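Local atomic coordinates of galactofuranose-binding protein YtfQ (Escherichia coli, PDB entry 2VK2), a protein that binds alpha- and beta-galactofuranose as the periplasmic solute-binding component of the YtfQRT-YjfF ABC transporter. Residues Pro85-Asp90 and Asp257-Tyr262; Ser99-Thr104 and Pro269-Leu274; Asp220-Ser225 and Glu240-Val245. One frame throughout, in Å; residues are numbered along the deposited sequence.

How the contacts relate
Contacts 1 and 2 lie in one lobe and contact 3 in the other. Contacts 1 and 2 have centres 8 Å apart and touch: strands 86-89 and 103-106 are neighbours in one parallel sheet. Their segments alternate along the chain, 85-90, 99-104, 257-262, then 269-274. Contact 3, residues 220-225 with 240-245, comes between residues 104 and 257 along the chain. Its centre is about 34 Å from that of contact 1 and 33 Å from that of contact 2. The chain passes from the first sheet to the second, returns through helix 252-265 and strand 272-274 to the first, and then adds strand 278-280 to the second. Galactofuranose binds between the lobes.

Contact 1: residues Pro85-Asp90 and Asp257-Tyr262; sequences PVFLLD and DALEKY. With GZL (beta-D-galactofuranose), chain B.
Phe87 and Pro85 on strand 86-89 of the first parallel sheet meet helix 252-265, which packs against one side of that sheet. The contact is apolar, with no hydrogen bond from strand to helix. Phe87 carries most of it. Its CG lies anti to its carbonyl carbon (chi1 -58°), and the ring reaches the helix with its far end. CZ of Phe87 comes to 3.7 Å from CA of Leu259, so the ring touches the helix backbone itself. CE1 of Phe87 rests 3.9 Å from CB of Ala258. CE2 of Phe87, across the ring from CE1, meets CD1 of Leu259 at 3.9 Å. The leucine chain crosses the phenylalanine at about a right angle. Its CG is anti to the backbone N (chi1 174°), which brings its CD1 branch to CE2 and CZ of Phe87. Pro85 closes the end of the contact farther from the sugar, where its CG lies 4.1 Å from CE2 of Tyr262. Phe63 on the neighbouring strand also meets the Phe87 ring, and Leu259 reaches on to Ala61 and Val5.

The same strand leads into the sugar site. Asp90 lies just beyond its carboxyl end and holds the exocyclic side arm of beta-D-galactofuranose at two points. O5 of the sugar donates to OD1 of Asp90 at 2.7 Å, and O6 donates to the backbone O of Asp90 at 2.8 Å. The other carboxylate oxygen, OD2, forms a salt bridge with Arg17, itself hydrogen-bonded to the sugar, so the two sugar-binding residues are linked. A helix-backed parallel strand that delivers a ligand-binding residue from its carboxyl end is typical of the alpha/beta lobes of periplasmic sugar-binding proteins.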
loop_
_atom_site.group_PDB
_atom_site.type_symbol
_atom_site.label_atom_id
_atom_site.label_comp_id
_atom_site.label_asym_id
_atom_site.label_seq_id
_atom_site.Cartn_x
_atom_site.Cartn_y
_atom_site.Cartn_z
ATOM N N PRO A 85 18.816 -8.042 -13.633
ATOM C CA PRO A 85 18.140 -8.400 -12.385
ATOM C C PRO A 85 16.904 -7.546 -12.124
ATOM O O PRO A 85 16.895 -6.351 -12.439
ATOM C CB PRO A 85 19.212 -8.151 -11.319
ATOM C CG PRO A 85 20.112 -7.146 -11.923
ATOM C CD PRO A 85 20.153 -7.476 -13.380
ATOM N N VAL A 86 15.878 -8.176 -11.558
ATOM C CA VAL A 86 14.601 -7.526 -11.287
ATOM C C VAL A 86 14.325 -7.528 -9.790
ATOM O O VAL A 86 14.501 -8.544 -9.114
ATOM C CB VAL A 86 13.446 -8.229 -12.033
ATOM C CG1 VAL A 86 12.091 -7.675 -11.593
ATOM C CG2 VAL A 86 13.627 -8.075 -13.533
ATOM N N PHE A 87 13.903 -6.371 -9.280
ATOM C CA PHE A 87 13.558 -6.202 -7.875
ATOM C C PHE A 87 12.116 -5.728 -7.793
ATOM O O PHE A 87 11.731 -4.792 -8.485
ATOM C CB PHE A 87 14.490 -5.176 -7.222
ATOM C CG PHE A 87 15.947 -5.541 -7.309
ATOM C CD1 PHE A 87 16.613 -6.063 -6.209
ATOM C CD2 PHE A 87 16.648 -5.375 -8.496
ATOM C CE1 PHE A 87 17.956 -6.412 -6.291
ATOM C CE2 PHE A 87 17.987 -5.722 -8.581
ATOM C CZ PHE A 87 18.640 -6.241 -7.480
ATOM N N LEU A 88 11.320 -6.396 -6.967
ATOM C CA LEU A 88 9.918 -6.033 -6.802
ATOM C C LEU A 88 9.770 -5.143 -5.576
ATOM O O LEU A 88 10.350 -5.421 -4.531
ATOM C CB LEU A 88 9.049 -7.285 -6.668
ATOM C CG LEU A 88 9.160 -8.282 -7.827
ATOM C CD1 LEU A 88 8.281 -9.490 -7.557
ATOM C CD2 LEU A 88 8.802 -7.635 -9.157
ATOM N N LEU A 89 9.008 -4.057 -5.739
ATOM C CA LEU A 89 8.763 -3.080 -4.633
ATOM C C LEU A 89 7.291 -3.008 -4.322
ATOM O O LEU A 89 6.479 -2.837 -5.176
ATOM C CB LEU A 89 9.267 -1.686 -5.064
ATOM C CG LEU A 89 10.786 -1.400 -5.052
ATOM C CD1 LEU A 89 11.658 -2.349 -5.905
ATOM C CD2 LEU A 89 10.973 0.063 -5.471
ATOM N N ASP A 90 7.052 -3.156 -3.016
ATOM C CA ASP A 90 5.780 -2.791 -2.338
ATOM C C ASP A 90 4.529 -3.623 -2.661
ATOM O O ASP A 90 3.635 -3.665 -1.875
ATOM C CB ASP A 90 5.534 -1.255 -2.411
ATOM C CG ASP A 90 4.835 -0.791 -3.668
ATOM O OD1 ASP A 90 3.718 -1.160 -3.920
ATOM O OD2 ASP A 90 5.403 0.038 -4.378
ATOM N N ASP A 257 20.204 -1.164 -1.979
ATOM C CA ASP A 257 21.190 -1.855 -1.134
ATOM C C ASP A 257 21.521 -3.231 -1.705
ATOM O O ASP A 257 22.689 -3.587 -1.857
ATOM C CB ASP A 257 20.677 -2.031 0.303
ATOM C CG ASP A 257 20.643 -0.735 1.090
ATOM O OD1 ASP A 257 21.406 0.191 0.763
ATOM O OD2 ASP A 257 19.855 -0.656 2.054
ATOM N N ALA A 258 20.479 -3.999 -2.010
ATOM C CA ALA A 258 20.633 -5.345 -2.563
ATOM C C ALA A 258 21.301 -5.317 -3.936
ATOM O O ALA A 258 22.169 -6.144 -4.225
ATOM C CB ALA A 258 19.281 -6.036 -2.647
ATOM N N LEU A 259 20.901 -4.365 -4.775
ATOM C CA LEU A 259 21.479 -4.220 -6.113
ATOM C C LEU A 259 22.975 -3.921 -6.050
ATOM O O LEU A 259 23.764 -4.551 -6.753
ATOM C CB LEU A 259 20.765 -3.111 -6.895
ATOM C CG LEU A 259 21.351 -2.740 -8.262
ATOM C CD1 LEU A 259 21.369 -3.947 -9.191
ATOM C CD2 LEU A 259 20.573 -1.592 -8.882
ATOM N N GLU A 260 23.354 -2.955 -5.218
ATOM C CA GLU A 260 24.761 -2.569 -5.072
ATOM C C GLU A 260 25.623 -3.742 -4.621
ATOM O O GLU A 260 26.713 -3.949 -5.152
ATOM C CB GLU A 260 24.904 -1.420 -4.077
ATOM C CG GLU A 260 24.413 -0.082 -4.597
ATOM C CD GLU A 260 24.339 0.975 -3.508
ATOM O OE1 GLU A 260 24.709 0.679 -2.349
ATOM O OE2 GLU A 260 23.907 2.102 -3.809
ATOM N N LYS A 261 25.134 -4.496 -3.639
ATOM C CA LYS A 261 25.845 -5.677 -3.145
ATOM C C LYS A 261 25.984 -6.734 -4.237
ATOM O O LYS A 261 27.045 -7.336 -4.393
ATOM C CB LYS A 261 25.132 -6.279 -1.931
ATOM C CG LYS A 261 25.283 -5.467 -0.658
ATOM C CD LYS A 261 24.575 -6.132 0.512
ATOM N N TYR A 262 24.911 -6.946 -4.992
ATOM C CA TYR A 262 24.906 -7.924 -6.076
ATOM C C TYR A 262 25.880 -7.549 -7.194
ATOM O O TYR A 262 26.648 -8.391 -7.658
ATOM C CB TYR A 262 23.489 -8.078 -6.636
ATOM C CG TYR A 262 23.386 -9.036 -7.798
ATOM C CD1 TYR A 262 23.654 -10.393 -7.632
ATOM C CD2 TYR A 262 23.011 -8.591 -9.062
ATOM C CE1 TYR A 262 23.559 -11.279 -8.696
ATOM C CE2 TYR A 262 22.911 -9.471 -10.133
ATOM C CZ TYR A 262 23.186 -10.812 -9.942
ATOM O OH TYR A 262 23.087 -11.689 -11.000
HETATM C C6 GZL B . 1.624 -0.655 -0.502
HETATM C C5 GZL B . 0.924 -0.500 -1.644
HETATM C C4 GZL B . -0.301 0.386 -1.772
HETATM C C3 GZL B . -0.631 1.423 -0.734
HETATM C C2 GZL B . -0.952 2.569 -1.320
HETATM O O6 GZL B . 2.685 -1.465 -0.439
HETATM O O5 GZL B . 1.257 -1.227 -2.716
HETATM O O4 GZL B . -0.234 1.150 -2.984
HETATM O O3 GZL B . -0.672 1.158 0.567
HETATM C C1 GZL B . -0.750 2.471 -2.789
HETATM O O2 GZL B . -1.371 3.703 -0.756
HETATM O O1 GZL B . -1.972 2.629 -3.504
#

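Contact 2: residues Ser99-Thr104 and Pro269-Leu274; sequences SLYMTT and PEKLTL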
loop_
_atom_site.group_PDB
_atom_site.type_symbol
_atom_site.label_atom_id
_atom_site.label_comp_id
_atom_site.label_asym_id
_atom_site.label_seq_id
_atom_site.Cartn_x
_atom_site.Cartn_y
_atom_site.Cartn_z
ATOM N N SER A 99 12.814 -17.734 -9.177
ATOM C CA SER A 99 14.073 -17.221 -9.718
ATOM C C SER A 99 13.858 -16.136 -10.782
ATOM O O SER A 99 14.827 -15.577 -11.295
ATOM C CB SER A 99 14.924 -18.361 -10.289
ATOM O OG SER A 99 14.453 -18.791 -11.554
ATOM N N LEU A 100 12.601 -15.835 -11.102
ATOM C CA LEU A 100 12.278 -14.771 -12.059
ATOM C C LEU A 100 12.493 -13.358 -11.509
ATOM O O LEU A 100 12.345 -12.385 -12.244
ATOM C CB LEU A 100 10.837 -14.915 -12.562
ATOM C CG LEU A 100 10.589 -16.083 -13.520
ATOM C CD1 LEU A 100 9.104 -16.239 -13.785
ATOM C CD2 LEU A 100 11.355 -15.902 -14.829
ATOM N N TYR A 101 12.830 -13.239 -10.229
ATOM C CA TYR A 101 13.163 -11.942 -9.642
ATOM C C TYR A 101 14.099 -12.141 -8.461
ATOM O O TYR A 101 14.191 -13.239 -7.916
ATOM C CB TYR A 101 11.895 -11.205 -9.206
ATOM C CG TYR A 101 11.126 -11.912 -8.121
ATOM C CD1 TYR A 101 11.371 -11.633 -6.782
ATOM C CD2 TYR A 101 10.166 -12.870 -8.429
ATOM C CE1 TYR A 101 10.686 -12.276 -5.779
ATOM C CE2 TYR A 101 9.466 -13.521 -7.424
ATOM C CZ TYR A 101 9.736 -13.217 -6.101
ATOM O OH TYR A 101 9.058 -13.845 -5.084
ATOM N N MET A 102 14.778 -11.070 -8.062
ATOM C CA MET A 102 15.790 -11.139 -7.012
ATOM C C MET A 102 15.161 -11.167 -5.626
ATOM O O MET A 102 15.414 -12.074 -4.835
ATOM C CB MET A 102 16.732 -9.939 -7.115
ATOM C CG MET A 102 17.510 -9.878 -8.416
ATOM S SD MET A 102 18.819 -11.107 -8.495
ATOM C CE MET A 102 20.075 -10.277 -7.526
ATOM N N THR A 103 14.347 -10.158 -5.335
ATOM C CA THR A 103 13.689 -10.050 -4.044
ATOM C C THR A 103 12.439 -9.202 -4.184
ATOM O O THR A 103 12.267 -8.503 -5.185
ATOM C CB THR A 103 14.626 -9.418 -2.984
ATOM O OG1 THR A 103 14.054 -9.563 -1.679
ATOM C CG2 THR A 103 14.854 -7.935 -3.264
ATOM N N THR A 104 11.565 -9.301 -3.186
ATOM C CA THR A 104 10.448 -8.378 -3.023
ATOM C C THR A 104 10.684 -7.585 -1.746
ATOM O O THR A 104 10.837 -8.170 -0.675
ATOM C CB THR A 104 9.101 -9.113 -2.906
ATOM O OG1 THR A 104 8.934 -9.993 -4.023
ATOM C CG2 THR A 104 7.941 -8.124 -2.878
ATOM N N PRO A 269 20.309 -11.345 -2.664
ATOM C CA PRO A 269 19.523 -10.999 -1.488
ATOM C C PRO A 269 18.605 -12.141 -1.073
ATOM O O PRO A 269 18.414 -13.094 -1.832
ATOM C CB PRO A 269 18.692 -9.809 -1.969
ATOM C CG PRO A 269 18.500 -10.063 -3.417
ATOM C CD PRO A 269 19.768 -10.723 -3.887
ATOM N N GLU A 270 18.040 -12.039 0.125
ATOM C CA GLU A 270 16.969 -12.939 0.534
ATOM C C GLU A 270 15.774 -12.671 -0.377
ATOM O O GLU A 270 15.612 -11.558 -0.883
ATOM C CB GLU A 270 16.589 -12.719 2.001
ATOM C CG GLU A 270 17.722 -12.962 3.004
ATOM C CD GLU A 270 18.240 -14.393 3.006
ATOM O OE1 GLU A 270 17.472 -15.321 2.672
ATOM O OE2 GLU A 270 19.424 -14.591 3.352
ATOM N N LYS A 271 14.946 -13.686 -0.593
ATOM C CA LYS A 271 13.839 -13.587 -1.545
ATOM C C LYS A 271 12.751 -12.616 -1.078
ATOM O O LYS A 271 12.060 -12.025 -1.901
ATOM C CB LYS A 271 13.235 -14.974 -1.809
ATOM C CG LYS A 271 12.257 -15.049 -2.992
ATOM C CD LYS A 271 12.868 -14.632 -4.333
ATOM C CE LYS A 271 14.051 -15.499 -4.727
ATOM N NZ LYS A 271 14.543 -15.176 -6.094
ATOM N N LEU A 272 12.604 -12.474 0.237
ATOM C CA LEU A 272 11.632 -11.559 0.828
ATOM C C LEU A 272 12.355 -10.609 1.775
ATOM O O LEU A 272 13.004 -11.044 2.724
ATOM C CB LEU A 272 10.555 -12.343 1.583
ATOM C CG LEU A 272 9.447 -11.535 2.270
ATOM C CD1 LEU A 272 8.644 -10.735 1.259
ATOM C CD2 LEU A 272 8.535 -12.460 3.064
ATOM N N THR A 273 12.240 -9.314 1.495
ATOM C CA THR A 273 12.853 -8.271 2.306
ATOM C C THR A 273 11.740 -7.473 2.983
ATOM O O THR A 273 11.116 -6.615 2.365
ATOM C CB THR A 273 13.723 -7.350 1.433
ATOM O OG1 THR A 273 14.679 -8.142 0.711
ATOM C CG2 THR A 273 14.457 -6.323 2.284
ATOM N N LEU A 274 11.481 -7.778 4.251
ATOM C CA LEU A 274 10.354 -7.177 4.966
ATOM C C LEU A 274 10.694 -5.832 5.593
ATOM O O LEU A 274 11.777 -5.647 6.145
ATOM C CB LEU A 274 9.828 -8.119 6.053
ATOM C CG LEU A 274 9.051 -9.350 5.585
ATOM C CD1 LEU A 274 8.653 -10.199 6.781
ATOM C CD2 LEU A 274 7.820 -8.956 4.783
HETATM O O HOH W 1 9.502 -12.498 -2.638
HETATM O O HOH W 2 17.821 -13.520 -4.541
#
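The ammonium NZ of Lys271 is gripped mainly by backbone oxygens. It donates to O of Tyr101 at 2.7 Å, nearly in line with that carbonyl (C=O...N 163°). A weak bond goes to O of Met102, and another bond to O of Lys98. The side chain starts away from segment 99-104 and bends back at chi2 and chi3, both close to 60°. This brings CD of Lys271 to 3.5 Å from CE1 of Tyr101 and sets NZ over the face of the tyrosine ring as a cation-pi pair. Replacing Lys271 with an alanine would probably leave the Tyr101 carbonyl without this donor and the Tyr101 ring without its cation. At the far end of that ring, one water links OH of Tyr101, OG1 of Thr104 and O of Lys271.

Thr103 bonds to segment 269-274 through its hydroxyl. Its OG1 donates to O of Glu270 at 2.7 Å and lies 2.8 Å from OG1 of Thr273. CE of Met102 packs against CD of Pro269 at 3.7 Å. A second water joins the carbonyls of Met102 and Pro269.

The strands then pair in parallel. N of Thr104 donates to O of Lys271 at 3.1 Å, and N of Thr273 donates to O of Thr104 at 2.8 Å. Strand 272-274 is the outermost strand of the first sheet. Strand 103-106 lies between it and strand 86-89, while helix 252-265 meets Met102 through Tyr262 and Pro269 through Ala258.

Contact 3: residues Asp220-Ser225 and Glu240-Val245; sequences DILTGS and EANASV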
loop_
_atom_site.group_PDB
_atom_site.type_symbol
_atom_site.label_atom_id
_atom_site.label_comp_id
_atom_site.label_asym_id
_atom_site.label_seq_id
_atom_site.Cartn_x
_atom_site.Cartn_y
_atom_site.Cartn_z
ATOM N N ASP A 220 -19.106 8.271 15.304
ATOM C CA ASP A 220 -20.253 7.536 14.758
ATOM C C ASP A 220 -19.787 6.396 13.858
ATOM O O ASP A 220 -20.351 5.302 13.888
ATOM C CB ASP A 220 -21.174 8.461 13.956
ATOM C CG ASP A 220 -21.883 9.489 14.821
ATOM O OD1 ASP A 220 -22.186 9.195 15.997
ATOM O OD2 ASP A 220 -22.143 10.596 14.307
ATOM N N ILE A 221 -18.771 6.672 13.045
ATOM C CA ILE A 221 -18.133 5.655 12.216
ATOM C C ILE A 221 -16.628 5.733 12.460
ATOM O O ILE A 221 -15.995 6.751 12.174
ATOM C CB ILE A 221 -18.465 5.843 10.722
ATOM C CG1 ILE A 221 -19.972 5.692 10.492
ATOM C CG2 ILE A 221 -17.702 4.829 9.875
ATOM C CD1 ILE A 221 -20.421 5.943 9.072
ATOM N N LEU A 222 -16.072 4.661 13.020
ATOM C CA LEU A 222 -14.641 4.569 13.290
ATOM C C LEU A 222 -13.894 4.371 11.977
ATOM O O LEU A 222 -14.471 3.888 11.003
ATOM C CB LEU A 222 -14.351 3.386 14.219
ATOM C CG LEU A 222 -15.064 3.363 15.575
ATOM C CD1 LEU A 222 -14.855 2.017 16.251
ATOM C CD2 LEU A 222 -14.579 4.501 16.468
ATOM N N THR A 223 -12.617 4.739 11.950
ATOM C CA THR A 223 -11.780 4.496 10.777
ATOM C C THR A 223 -10.533 3.710 11.154
ATOM O O THR A 223 -9.890 3.977 12.172
ATOM C CB THR A 223 -11.357 5.804 10.063
ATOM O OG1 THR A 223 -10.278 6.434 10.769
ATOM C CG2 THR A 223 -12.534 6.762 9.941
ATOM N N GLY A 224 -10.210 2.727 10.319
ATOM C CA GLY A 224 -8.962 1.980 10.417
ATOM C C GLY A 224 -8.403 1.850 9.015
ATOM O O GLY A 224 -9.122 1.459 8.103
ATOM N N SER A 225 -7.137 2.202 8.833
ATOM C CA SER A 225 -6.541 2.216 7.502
ATOM C C SER A 225 -5.033 2.018 7.581
ATOM O O SER A 225 -4.484 1.838 8.664
ATOM C CB SER A 225 -6.903 3.514 6.775
ATOM O OG SER A 225 -6.513 4.653 7.522
ATOM N N GLU A 240 -11.055 12.818 13.790
ATOM C CA GLU A 240 -11.865 12.255 12.707
ATOM C C GLU A 240 -11.355 10.922 12.146
ATOM O O GLU A 240 -12.004 10.339 11.281
ATOM C CB GLU A 240 -12.025 13.293 11.595
ATOM C CG GLU A 240 -12.705 14.562 12.105
ATOM C CD GLU A 240 -13.084 15.543 11.016
ATOM O OE1 GLU A 240 -12.472 15.515 9.930
ATOM O OE2 GLU A 240 -13.999 16.360 11.260
ATOM N N ALA A 241 -10.217 10.444 12.652
ATOM C CA ALA A 241 -9.681 9.128 12.286
ATOM C C ALA A 241 -9.155 8.430 13.538
ATOM O O ALA A 241 -8.694 9.088 14.468
ATOM C CB ALA A 241 -8.577 9.274 11.246
ATOM N N ASN A 242 -9.208 7.098 13.565
ATOM C CA ASN A 242 -8.886 6.353 14.791
ATOM C C ASN A 242 -7.599 5.546 14.793
ATOM O O ASN A 242 -6.915 5.496 15.808
ATOM C CB ASN A 242 -10.042 5.431 15.175
ATOM C CG ASN A 242 -11.318 6.184 15.390
ATOM O OD1 ASN A 242 -11.570 6.722 16.472
ATOM N ND2 ASN A 242 -12.124 6.258 14.357
ATOM N N ALA A 243 -7.282 4.883 13.685
ATOM C CA ALA A 243 -6.160 3.946 13.670
ATOM C C ALA A 243 -5.530 3.853 12.288
ATOM O O ALA A 243 -6.236 3.771 11.285
ATOM C CB ALA A 243 -6.633 2.568 14.128
ATOM N N SER A 244 -4.202 3.875 12.243
ATOM C CA SER A 244 -3.482 3.665 10.989
ATOM C C SER A 244 -2.172 2.928 11.212
ATOM O O SER A 244 -1.465 3.180 12.184
ATOM C CB SER A 244 -3.204 4.995 10.288
ATOM O OG SER A 244 -2.498 4.789 9.068
ATOM N N VAL A 245 -1.840 2.040 10.282
ATOM C CA VAL A 245 -0.583 1.308 10.319
ATOM C C VAL A 245 0.418 1.981 9.387
ATOM O O VAL A 245 0.138 2.179 8.205
ATOM C CB VAL A 245 -0.784 -0.160 9.892
ATOM C CG1 VAL A 245 0.550 -0.886 9.837
ATOM C CG2 VAL A 245 -1.732 -0.862 10.854
HETATM O O HOH W 3 -7.890 5.450 9.871
#
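Gly224 and Ser225 lie beside Ala243 and Ser244 in the tight part of this contact, where two parallel strands pair. N of Ser225 donates to O of Ala243 at 3.0 Å, and N of Val245 donates to O of Ser225 at 3.1 Å. The strands run almost exactly parallel, with 2° between their directions. CA-H groups add to the pairing. CA of Gly224 lies 3.4 Å from O of Ala243, and CA of Ser244 lies 3.1 Å from O of Ser225.

The pairing weakens toward the start of the strands. O of Thr223 receives N of Ala243 through a bent, weak bond, and N of Asn242 through a longer weak one. The firmer bond of Asn242 N goes to the side chain: OG1 of Thr223 accepts it at 3.1 Å. That hydroxyl sits between the threonine's backbone N and carbonyl carbon (chi1 79°), which turns it to the Asn242 backbone. It also lies 3.3 Å from CB of Ala241. A water is shared by OG1 of Thr223, OG of Ser225 and O of Ala243; its bond to Thr223 OG1 is 2.7 Å. OD1 of Asp200 is hydrogen-bonded to OG of Ser225 and to OG of Ser244, so one carboxylate oxygen links the paired serines.

Leu222 and Asn242 mark the more open side. Both are partly exposed, and their side chains cross at about a right angle. The partly exposed Glu240 forms a salt bridge with Lys211.

The two strands belong to one beta-alpha-beta unit, joined by helix 230-237, whose Ile232 meets Ser225 and Ala241. Helix 200-212 packs on Thr223 through Val203. Helix 109-124 meets Ala243 and Val245, and strand 278-280 runs antiparallel beyond strand 243-246.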